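PDB 4NB5: HTH-type transcriptional regulator MmpR5 from Mycobacterium tuberculosis, which binds the promoters of the mmpS2-mmpL2, mmpS4-mmpL4 and mmpS5-mmpL5 transport genes, and its own, to control their expression as a homodimeric repressor. Local coordinates for residues B[38-43]-B[78-83]; B[99-104]-B[152-157]; B[120-125]-B[131-136]. All coordinates share one frame; numbering follows the deposited sequence.

From the N terminus, helix 34-45 is met again after the helix-turn-helix, where the chain leaves helix 64-77 for strand 80-83; contact 1 closes this loop inside the DNA-binding domain. The chain then passes through strand 92-95 into helix 99-124. Contact 2 joins the start of that helix to the end of helix 134-159, and contact 3, nested inside the loop so formed, ties the two helices at the turn between them, about 31 Å away between centres. Contacts 1 and 2 follow one another in the chain yet touch through Phe79 and Phe100, and both border the bound glycerol ester, which lies where the DNA-binding and dimerisation parts meet.

Contact 1. Residues B[38-43]-B[78-83]; sequences RLLGWL and GFIERL. With 2JT (1,3-dihydroxypropan-2-yl octadecanoate), chain E.
Leu40 on helix 34-45 lies against Phe79 and Ile80, where the chain passes into strand 80-83. From its CB the side chain runs to a CG placed anti to the backbone N (chi1 179°), and there its two methyls part. CD1 meets the Phe79 CB at 3.9 Å and only grazes Ile80, its distance to the Ile80 CG2 being 4.5 Å. CD2 rises over one face of the Phe79 ring, above the rim and not the centre, with 4.3 Å between methyl and ring plane. One turn further on, Leu43 CD1 touches Ile80 CG2 at 3.7 Å and the CD1 of the same isoleucine at 4.0 Å, the two side chains meeting nearly perpendicular. Helix and strand meet here in the winged helix-turn-helix domain of a MarR-type regulator: strands 80-83 and 92-95 form the wing, and residues 53-76 the inferred DNA-binding motif. Gly78 ends helix 64-77 with positive phi in a Schellman motif, turning the chain toward the strand. Leu74 and Ile75 of that helix and Leu95 of the wing also pack on Ile80, enclosing it in the apolar core. The far end of the Phe79 ring reaches the ligand pocket. Its CZ lies 3.3 Å from C04 of the octadecanoyl glycerol, at the glycerol branch point, and its CE2 is 3.8 Å from the same carbon, in an oblique approach. Phe100 meets the ring as well, with the two planes at about 45°.

Contact 2. Residues B[99-104]-B[152-157]; sequences AFAAGE and DALGRY. With 2JT (1,3-dihydroxypropan-2-yl octadecanoate), chain E.
Leu154, near the end of helix 134-159, reaches across to Ala101 and Glu104 at the start of helix 99-124, and the apolar part of the contact rests on this one side chain. Its CG stands anti to its own carbonyl carbon (chi1 -70°), and both methyls meet the other helix. Leu154 CD1 lies 3.9 Å from Glu104 CB and 4.1 Å from Ala101 O, while CD2 is 4.5 Å from Ala101 CB. The touch is thus with the aliphatic root of the glutamate, not with its carboxylate. The backbones come closest at Ala101 and Leu154, with CA atoms 7.1 Å apart, and the alanine adds only a methyl beside its carbonyl oxygen.

The polar groups of 99-104 that face the pocket serve the ligand. Bent at chi2 (-58°), the Glu104 chain carries its carboxylate to the glycerol head of the octadecanoyl ester, where the ligand's O06 donates a hydrogen bond of 3.3 Å to Glu104 OE1. The carbonyl O of Gly103 lies 2.6 Å from hydroxyl O08 of the same ligand, which is also hydrogen-bonded to Phe77 and to Arg107 of a neighbouring subunit.

Arg105 and Ile108, further along helix 99-124, also receive Leu154. Tyr145 and Val149 of the neighbouring subunit pack on Tyr157 and Ala153 respectively, bringing helix 134-159 into the intersubunit helix bundle, while Phe100 turns to Phe79 beside strand 80-83.

Contact 3. Residues B[120-125]-B[131-136]; sequences VGLRAL and QRSRRL
A helical hairpin turns here: helix 99-124 ends, and after a short linker the chain enters helix 134-159, the two long helices of the MarR dimerisation region. Leu125 and Leu136 meet through their CD1 methyls at 3.8 Å, the side chains set roughly square to each other. Leu122 and Leu136 instead run antiparallel alongside one another, with Leu122 CD2 3.6 Å from Leu136 CB and also against Ser133 CB. Gly121 offers no side chain, and Leu136 CD1 comes down onto its backbone, 3.4 Å from Gly121 C. The other methyl of Leu125 is used differently. Extended from CG to NE, with CG anti to the backbone N (chi1 -168°), Arg132 lays its guanidinium flat against Leu125 CD2, which sits over the centre of one face at 3.6 Å from Arg132 CZ. The N-H groups are thereby left to bond around the rim, and NE is bonded to the carbonyl O of Val45 of a neighbouring subunit. Ser133 OG lies 3.3 Å from Leu125 CB, and a water joins it to Leu122 O: the water donates to that carbonyl. Within 131-136, Arg135 NH2 bonds to Arg132 O at 3.0 Å, in the carbonyl plane and on a lone pair, though the oxygen is tilted 20° from the guanidinium plane. Arg135 also bonds to Leu43 and Cys46 of the neighbouring subunit. Direct contact across the hairpin is therefore mainly apolar, with a water as its polar bridge, while Arg132 and Arg135 direct N-H groups to backbone carbonyls of the neighbouring subunit.

Contact 1. Residues B[38-43]-B[78-83]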
loop_
_atom_site.group_PDB
_atom_site.type_symbol
_atom_site.label_atom_id
_atom_site.label_comp_id
_atom_site.label_asym_id
_atom_site.label_seq_id
_atom_site.Cartn_x
_atom_site.Cartn_y
_atom_site.Cartn_z
ATOM N N ARG B 38 19.306 4.511 -7.915
ATOM C CA ARG B 38 19.751 5.811 -8.424
ATOM C C ARG B 38 18.576 6.764 -8.597
ATOM O O ARG B 38 18.673 7.948 -8.268
ATOM C CB ARG B 38 20.510 5.640 -9.745
ATOM C CG ARG B 38 21.835 4.905 -9.598
ATOM C CD ARG B 38 22.473 4.620 -10.959
ATOM N NE ARG B 38 22.873 5.857 -11.629
ATOM C CZ ARG B 38 22.616 6.166 -12.900
ATOM N NH1 ARG B 38 21.948 5.334 -13.695
ATOM N NH2 ARG B 38 23.038 7.328 -13.381
ATOM N N LEU B 39 17.459 6.239 -9.103
ATOM C CA LEU B 39 16.239 7.027 -9.256
ATOM C C LEU B 39 15.709 7.540 -7.915
ATOM O O LEU B 39 15.349 8.716 -7.791
ATOM C CB LEU B 39 15.165 6.226 -9.999
ATOM C CG LEU B 39 13.821 6.937 -10.147
ATOM C CD1 LEU B 39 13.982 8.285 -10.827
ATOM C CD2 LEU B 39 12.839 6.068 -10.920
ATOM N N LEU B 40 15.677 6.673 -6.901
ATOM C CA LEU B 40 15.243 7.100 -5.580
ATOM C C LEU B 40 16.201 8.159 -5.041
ATOM O O LEU B 40 15.777 9.179 -4.510
ATOM C CB LEU B 40 15.160 5.912 -4.627
ATOM C CG LEU B 40 14.737 6.239 -3.191
ATOM C CD1 LEU B 40 13.405 6.970 -3.150
ATOM C CD2 LEU B 40 14.671 4.983 -2.343
ATOM N N GLY B 41 17.500 7.919 -5.186
ATOM C CA GLY B 41 18.486 8.891 -4.752
ATOM C C GLY B 41 18.308 10.244 -5.431
ATOM O O GLY B 41 18.348 11.286 -4.779
ATOM N N TRP B 42 18.119 10.230 -6.744
ATOM C CA TRP B 42 17.898 11.459 -7.486
ATOM C C TRP B 42 16.665 12.208 -6.966
ATOM O O TRP B 42 16.705 13.419 -6.765
ATOM C CB TRP B 42 17.753 11.170 -8.983
ATOM C CG TRP B 42 17.599 12.413 -9.811
ATOM C CD1 TRP B 42 16.445 12.896 -10.351
ATOM C CD2 TRP B 42 18.639 13.326 -10.197
ATOM N NE1 TRP B 42 16.700 14.055 -11.049
ATOM C CE2 TRP B 42 18.030 14.337 -10.966
ATOM C CE3 TRP B 42 20.015 13.375 -9.971
ATOM C CZ2 TRP B 42 18.764 15.393 -11.508
ATOM C CZ3 TRP B 42 20.738 14.432 -10.510
ATOM C CH2 TRP B 42 20.107 15.426 -11.266
ATOM N N LEU B 43 15.569 11.494 -6.732
ATOM C CA LEU B 43 14.338 12.163 -6.293
ATOM C C LEU B 43 14.422 12.672 -4.860
ATOM O O LEU B 43 13.597 13.480 -4.433
ATOM C CB LEU B 43 13.127 11.240 -6.479
ATOM C CG LEU B 43 12.751 10.999 -7.941
ATOM C CD1 LEU B 43 11.761 9.866 -8.065
ATOM C CD2 LEU B 43 12.173 12.267 -8.572
ATOM N N GLY B 78 6.161 2.473 -2.266
ATOM C CA GLY B 78 5.531 3.526 -1.497
ATOM C C GLY B 78 6.347 4.802 -1.405
ATOM O O GLY B 78 5.961 5.724 -0.690
ATOM N N PHE B 79 7.463 4.875 -2.128
ATOM C CA PHE B 79 8.375 6.007 -1.958
ATOM C C PHE B 79 8.063 7.213 -2.833
ATOM O O PHE B 79 8.294 8.348 -2.415
ATOM C CB PHE B 79 9.828 5.597 -2.229
ATOM C CG PHE B 79 10.375 4.590 -1.256
ATOM C CD1 PHE B 79 10.492 4.898 0.087
ATOM C CD2 PHE B 79 10.793 3.344 -1.691
ATOM C CE1 PHE B 79 10.997 3.972 0.986
ATOM C CE2 PHE B 79 11.304 2.416 -0.797
ATOM C CZ PHE B 79 11.404 2.737 0.545
ATOM N N ILE B 80 7.583 6.976 -4.051
ATOM C CA ILE B 80 7.347 8.071 -4.985
ATOM C C ILE B 80 5.934 8.050 -5.542
ATOM O O ILE B 80 5.197 7.081 -5.369
ATOM C CB ILE B 80 8.367 8.068 -6.154
ATOM C CG1 ILE B 80 8.026 6.989 -7.188
ATOM C CG2 ILE B 80 9.781 7.910 -5.614
ATOM C CD1 ILE B 80 8.941 7.013 -8.426
ATOM N N GLU B 81 5.562 9.147 -6.194
ATOM C CA GLU B 81 4.229 9.286 -6.761
ATOM C C GLU B 81 4.304 9.811 -8.181
ATOM O O GLU B 81 5.240 10.522 -8.558
ATOM C CB GLU B 81 3.381 10.229 -5.916
ATOM C CG GLU B 81 3.939 11.630 -5.808
ATOM C CD GLU B 81 3.314 12.424 -4.677
ATOM O OE1 GLU B 81 2.560 11.833 -3.881
ATOM O OE2 GLU B 81 3.582 13.640 -4.586
ATOM N N ARG B 82 3.300 9.433 -8.958
ATOM C CA ARG B 82 3.096 9.945 -10.296
ATOM C C ARG B 82 2.268 11.217 -10.189
ATOM O O ARG B 82 1.343 11.299 -9.377
ATOM C CB ARG B 82 2.350 8.890 -11.112
ATOM C CG ARG B 82 2.264 9.155 -12.604
ATOM C CD ARG B 82 1.501 8.032 -13.300
ATOM N NE ARG B 82 2.104 6.724 -13.038
ATOM C CZ ARG B 82 3.090 6.192 -13.753
ATOM N NH1 ARG B 82 3.600 6.849 -14.789
ATOM N NH2 ARG B 82 3.572 4.998 -13.435
ATOM N N LEU B 83 2.617 12.219 -10.987
ATOM C CA LEU B 83 1.826 13.433 -11.077
ATOM C C LEU B 83 1.571 13.758 -12.543
ATOM O O LEU B 83 2.322 13.338 -13.426
ATOM C CB LEU B 83 2.543 14.595 -10.395
ATOM C CG LEU B 83 2.620 14.542 -8.869
ATOM C CD1 LEU B 83 3.306 15.792 -8.341
ATOM C CD2 LEU B 83 1.237 14.406 -8.252
HETATM C C10 2JT E . 14.248 -0.423 0.231
HETATM C C13 2JT E . 15.825 -4.120 0.513
HETATM C C15 2JT E . 16.652 -4.492 2.834
HETATM C C17 2JT E . 17.850 -6.461 3.703
HETATM C C20 2JT E . 21.592 -6.012 4.449
HETATM C C21 2JT E . 21.945 -6.160 5.868
HETATM C C22 2JT E . 22.882 -5.030 6.327
HETATM C C24 2JT E . 24.913 -3.771 5.763
HETATM O O01 2JT E . 12.439 -2.567 1.619
HETATM C C02 2JT E . 12.384 -1.377 1.757
HETATM O O03 2JT E . 11.230 -0.868 1.269
HETATM C C04 2JT E . 10.362 -0.160 1.830
HETATM C C05 2JT E . 10.352 -0.384 3.312
HETATM O O06 2JT E . 10.670 0.772 3.977
HETATM C C07 2JT E . 9.157 -0.787 1.009
HETATM O O08 2JT E . 8.126 -0.294 1.372
HETATM C C09 2JT E . 13.585 -0.373 1.678
HETATM C C11 2JT E . 15.393 -1.450 0.160
HETATM C C12 2JT E . 14.896 -2.888 0.634
HETATM C C14 2JT E . 15.733 -5.013 1.733
HETATM C C16 2JT E . 16.845 -5.417 3.939
HETATM C C18 2JT E . 19.185 -5.935 3.507
HETATM C C19 2JT E . 20.336 -6.824 4.035
HETATM C C23 2JT E . 24.250 -5.072 5.809
HETATM C C25 2JT E . 26.113 -3.969 4.837
#

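Contact 2. Residues B[99-104]-B[152-157]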
loop_
_atom_site.group_PDB
_atom_site.type_symbol
_atom_site.label_atom_id
_atom_site.label_comp_id
_atom_site.label_asym_id
_atom_site.label_seq_id
_atom_site.Cartn_x
_atom_site.Cartn_y
_atom_site.Cartn_z
ATOM N N ALA B 99 8.229 10.175 2.720
ATOM C CA ALA B 99 8.370 9.002 1.851
ATOM C C ALA B 99 8.761 7.715 2.563
ATOM O O ALA B 99 8.262 6.645 2.225
ATOM C CB ALA B 99 9.363 9.287 0.732
ATOM N N PHE B 100 9.665 7.799 3.531
ATOM C CA PHE B 100 10.130 6.585 4.181
ATOM C C PHE B 100 9.121 6.073 5.218
ATOM O O PHE B 100 9.046 4.871 5.480
ATOM C CB PHE B 100 11.554 6.772 4.714
ATOM C CG PHE B 100 12.577 6.678 3.626
ATOM C CD1 PHE B 100 12.759 7.740 2.756
ATOM C CD2 PHE B 100 13.295 5.516 3.413
ATOM C CE1 PHE B 100 13.668 7.652 1.715
ATOM C CE2 PHE B 100 14.205 5.425 2.375
ATOM C CZ PHE B 100 14.389 6.501 1.527
ATOM N N ALA B 101 8.305 6.969 5.753
ATOM C CA ALA B 101 7.188 6.543 6.586
ATOM C C ALA B 101 6.175 5.825 5.707
ATOM O O ALA B 101 5.633 4.787 6.085
ATOM C CB ALA B 101 6.546 7.704 7.272
ATOM N N ALA B 102 5.924 6.377 4.527
ATOM C CA ALA B 102 5.025 5.734 3.569
ATOM C C ALA B 102 5.571 4.368 3.141
ATOM O O ALA B 102 4.829 3.385 3.007
ATOM C CB ALA B 102 4.824 6.631 2.359
ATOM N N GLY B 103 6.877 4.300 2.943
ATOM C CA GLY B 103 7.532 3.038 2.646
ATOM C C GLY B 103 7.330 2.019 3.759
ATOM O O GLY B 103 7.056 0.833 3.501
ATOM N N GLU B 104 7.460 2.469 5.002
ATOM C CA GLU B 104 7.252 1.572 6.135
ATOM C C GLU B 104 5.805 1.099 6.236
ATOM O O GLU B 104 5.547 -0.016 6.685
ATOM C CB GLU B 104 7.682 2.219 7.445
ATOM C CG GLU B 104 9.158 2.054 7.757
ATOM C CD GLU B 104 9.588 0.595 7.828
ATOM O OE1 GLU B 104 10.606 0.258 7.193
ATOM O OE2 GLU B 104 8.913 -0.206 8.512
ATOM N N ASP B 152 1.779 0.847 15.444
ATOM C CA ASP B 152 1.691 1.739 16.595
ATOM C C ASP B 152 2.757 2.817 16.509
ATOM O O ASP B 152 2.502 3.992 16.781
ATOM C CB ASP B 152 1.871 0.956 17.898
ATOM C CG ASP B 152 2.082 1.861 19.102
ATOM O OD1 ASP B 152 1.076 2.353 19.657
ATOM O OD2 ASP B 152 3.254 2.084 19.492
ATOM N N ALA B 153 3.958 2.406 16.115
ATOM C CA ALA B 153 5.085 3.326 16.069
ATOM C C ALA B 153 4.888 4.417 15.019
ATOM O O ALA B 153 5.235 5.575 15.248
ATOM C CB ALA B 153 6.372 2.566 15.807
ATOM N N LEU B 154 4.353 4.058 13.859
ATOM C CA LEU B 154 4.147 5.047 12.803
ATOM C C LEU B 154 3.027 6.013 13.197
ATOM O O LEU B 154 3.071 7.196 12.872
ATOM C CB LEU B 154 3.829 4.372 11.470
ATOM C CG LEU B 154 4.975 3.612 10.791
ATOM C CD1 LEU B 154 4.471 2.919 9.543
ATOM C CD2 LEU B 154 6.132 4.544 10.431
ATOM N N GLY B 155 2.031 5.505 13.907
ATOM C CA GLY B 155 0.984 6.364 14.428
ATOM C C GLY B 155 1.584 7.416 15.336
ATOM O O GLY B 155 1.290 8.605 15.208
ATOM N N ARG B 156 2.434 6.972 16.257
ATOM C CA ARG B 156 3.081 7.868 17.208
ATOM C C ARG B 156 4.047 8.819 16.509
ATOM O O ARG B 156 4.208 9.961 16.926
ATOM C CB ARG B 156 3.842 7.069 18.264
ATOM C CG ARG B 156 2.969 6.252 19.202
ATOM C CD ARG B 156 2.244 7.135 20.209
ATOM N NE ARG B 156 3.173 7.897 21.047
ATOM C CZ ARG B 156 3.748 7.434 22.155
ATOM N NH1 ARG B 156 3.504 6.199 22.582
ATOM N NH2 ARG B 156 4.577 8.210 22.840
ATOM N N TYR B 157 4.694 8.342 15.450
ATOM C CA TYR B 157 5.652 9.160 14.717
ATOM C C TYR B 157 4.968 10.384 14.096
ATOM O O TYR B 157 5.517 11.483 14.104
ATOM C CB TYR B 157 6.339 8.326 13.632
ATOM C CG TYR B 157 7.497 9.033 12.980
ATOM C CD1 TYR B 157 8.671 9.250 13.681
ATOM C CD2 TYR B 157 7.415 9.486 11.672
ATOM C CE1 TYR B 157 9.735 9.892 13.102
ATOM C CE2 TYR B 157 8.485 10.143 11.079
ATOM C CZ TYR B 157 9.640 10.334 11.807
ATOM O OH TYR B 157 10.713 10.980 11.251
HETATM C C10 2JT E . 14.248 -0.423 0.231
HETATM C C13 2JT E . 15.825 -4.120 0.513
HETATM C C15 2JT E . 16.652 -4.492 2.834
HETATM C C17 2JT E . 17.850 -6.461 3.703
HETATM C C20 2JT E . 21.592 -6.012 4.449
HETATM C C21 2JT E . 21.945 -6.160 5.868
HETATM C C22 2JT E . 22.882 -5.030 6.327
HETATM C C24 2JT E . 24.913 -3.771 5.763
HETATM O O01 2JT E . 12.439 -2.567 1.619
HETATM C C02 2JT E . 12.384 -1.377 1.757
HETATM O O03 2JT E . 11.230 -0.868 1.269
HETATM C C04 2JT E . 10.362 -0.160 1.830
HETATM C C05 2JT E . 10.352 -0.384 3.312
HETATM O O06 2JT E . 10.670 0.772 3.977
HETATM C C07 2JT E . 9.157 -0.787 1.009
HETATM O O08 2JT E . 8.126 -0.294 1.372
HETATM C C09 2JT E . 13.585 -0.373 1.678
HETATM C C11 2JT E . 15.393 -1.450 0.160
HETATM C C12 2JT E . 14.896 -2.888 0.634
HETATM C C14 2JT E . 15.733 -5.013 1.733
HETATM C C16 2JT E . 16.845 -5.417 3.939
HETATM C C18 2JT E . 19.185 -5.935 3.507
HETATM C C19 2JT E . 20.336 -6.824 4.035
HETATM C C23 2JT E . 24.250 -5.072 5.809
HETATM C C25 2JT E . 26.113 -3.969 4.837
#

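Contact 3. Residues B[120-125]-B[131-136]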
loop_
_atom_site.group_PDB
_atom_site.type_symbol
_atom_site.label_atom_id
_atom_site.label_comp_id
_atom_site.label_asym_id
_atom_site.label_seq_id
_atom_site.Cartn_x
_atom_site.Cartn_y
_atom_site.Cartn_z
ATOM N N VAL B 120 -1.364 -20.388 4.966
ATOM C CA VAL B 120 -1.464 -21.340 3.865
ATOM C C VAL B 120 -0.542 -22.516 4.136
ATOM O O VAL B 120 -0.923 -23.674 3.970
ATOM C CB VAL B 120 -1.060 -20.703 2.520
ATOM C CG1 VAL B 120 -0.953 -21.762 1.411
ATOM C CG2 VAL B 120 -2.045 -19.605 2.123
ATOM N N GLY B 121 0.687 -22.207 4.538
ATOM C CA GLY B 121 1.667 -23.238 4.817
ATOM C C GLY B 121 1.250 -24.123 5.978
ATOM O O GLY B 121 1.428 -25.347 5.934
ATOM N N LEU B 122 0.691 -23.512 7.018
ATOM C CA LEU B 122 0.272 -24.262 8.194
ATOM C C LEU B 122 -0.846 -25.224 7.840
ATOM O O LEU B 122 -0.872 -26.360 8.320
ATOM C CB LEU B 122 -0.152 -23.324 9.330
ATOM C CG LEU B 122 1.003 -22.592 10.024
ATOM C CD1 LEU B 122 0.497 -21.423 10.846
ATOM C CD2 LEU B 122 1.786 -23.546 10.911
ATOM N N ARG B 123 -1.749 -24.796 6.968
ATOM C CA ARG B 123 -2.851 -25.663 6.576
ATOM C C ARG B 123 -2.317 -26.830 5.746
ATOM O O ARG B 123 -2.749 -27.969 5.913
ATOM C CB ARG B 123 -3.925 -24.877 5.820
ATOM C CG ARG B 123 -4.699 -23.908 6.703
ATOM C CD ARG B 123 -5.899 -23.321 5.980
ATOM N NE ARG B 123 -5.505 -22.323 4.988
ATOM C CZ ARG B 123 -5.481 -21.009 5.201
ATOM N NH1 ARG B 123 -5.837 -20.497 6.375
ATOM N NH2 ARG B 123 -5.102 -20.197 4.228
ATOM N N ALA B 124 -1.352 -26.547 4.877
ATOM C CA ALA B 124 -0.739 -27.571 4.044
ATOM C C ALA B 124 -0.009 -28.617 4.882
ATOM O O ALA B 124 0.167 -29.755 4.443
ATOM C CB ALA B 124 0.225 -26.927 3.053
ATOM N N LEU B 125 0.427 -28.230 6.080
ATOM C CA LEU B 125 1.116 -29.154 6.984
ATOM C C LEU B 125 0.182 -29.703 8.067
ATOM O O LEU B 125 0.641 -30.246 9.069
ATOM C CB LEU B 125 2.318 -28.475 7.654
ATOM C CG LEU B 125 3.508 -28.087 6.767
ATOM C CD1 LEU B 125 4.647 -27.511 7.607
ATOM C CD2 LEU B 125 3.982 -29.280 5.948
ATOM N N GLN B 131 5.750 -30.612 15.204
ATOM C CA GLN B 131 7.131 -30.128 15.198
ATOM C C GLN B 131 7.524 -29.552 13.833
ATOM O O GLN B 131 8.314 -28.602 13.747
ATOM C CB GLN B 131 8.110 -31.250 15.549
ATOM C CG GLN B 131 8.019 -31.743 16.990
ATOM C CD GLN B 131 7.138 -32.968 17.116
ATOM O OE1 GLN B 131 6.159 -33.116 16.389
ATOM N NE2 GLN B 131 7.496 -33.864 18.032
ATOM N N ARG B 132 6.981 -30.128 12.765
ATOM C CA ARG B 132 7.358 -29.715 11.416
ATOM C C ARG B 132 6.857 -28.305 11.124
ATOM O O ARG B 132 7.431 -27.594 10.294
ATOM C CB ARG B 132 6.812 -30.679 10.369
ATOM C CG ARG B 132 7.396 -30.468 8.986
ATOM C CD ARG B 132 6.941 -31.522 7.992
ATOM N NE ARG B 132 7.151 -31.082 6.614
ATOM C CZ ARG B 132 6.610 -31.659 5.549
ATOM N NH1 ARG B 132 5.838 -32.739 5.688
ATOM N NH2 ARG B 132 6.843 -31.166 4.342
ATOM N N SER B 133 5.789 -27.907 11.803
ATOM C CA SER B 133 5.170 -26.593 11.591
ATOM C C SER B 133 5.729 -25.489 12.490
ATOM O O SER B 133 5.290 -24.340 12.402
ATOM C CB SER B 133 3.654 -26.679 11.799
ATOM O OG SER B 133 3.009 -27.210 10.664
ATOM N N ARG B 134 6.696 -25.822 13.340
ATOM C CA ARG B 134 7.269 -24.845 14.252
ATOM C C ARG B 134 7.800 -23.599 13.533
ATOM O O ARG B 134 7.575 -22.483 13.988
ATOM C CB ARG B 134 8.395 -25.458 15.073
ATOM C CG ARG B 134 8.921 -24.535 16.151
ATOM C CD ARG B 134 10.171 -25.101 16.806
ATOM N NE ARG B 134 10.705 -24.212 17.837
ATOM C CZ ARG B 134 11.862 -24.398 18.468
ATOM N NH1 ARG B 134 12.627 -25.443 18.178
ATOM N NH2 ARG B 134 12.257 -23.531 19.390
ATOM N N ARG B 135 8.520 -23.790 12.434
ATOM C CA ARG B 135 9.074 -22.653 11.693
ATOM C C ARG B 135 7.985 -21.692 11.214
ATOM O O ARG B 135 8.129 -20.469 11.321
ATOM C CB ARG B 135 9.879 -23.145 10.488
ATOM C CG ARG B 135 11.175 -23.859 10.844
ATOM C CD ARG B 135 11.604 -24.762 9.695
ATOM N NE ARG B 135 10.728 -25.930 9.594
ATOM C CZ ARG B 135 10.727 -26.801 8.593
ATOM N NH1 ARG B 135 11.555 -26.655 7.568
ATOM N NH2 ARG B 135 9.883 -27.834 8.623
ATOM N N LEU B 136 6.899 -22.239 10.679
ATOM C CA LEU B 136 5.802 -21.409 10.199
ATOM C C LEU B 136 5.097 -20.697 11.344
ATOM O O LEU B 136 4.683 -19.545 11.196
ATOM C CB LEU B 136 4.790 -22.237 9.419
ATOM C CG LEU B 136 5.186 -22.598 7.988
ATOM C CD1 LEU B 136 4.275 -23.698 7.470
ATOM C CD2 LEU B 136 5.135 -21.395 7.060
HETATM O O HOH W 1 0.168 -27.112 10.785
#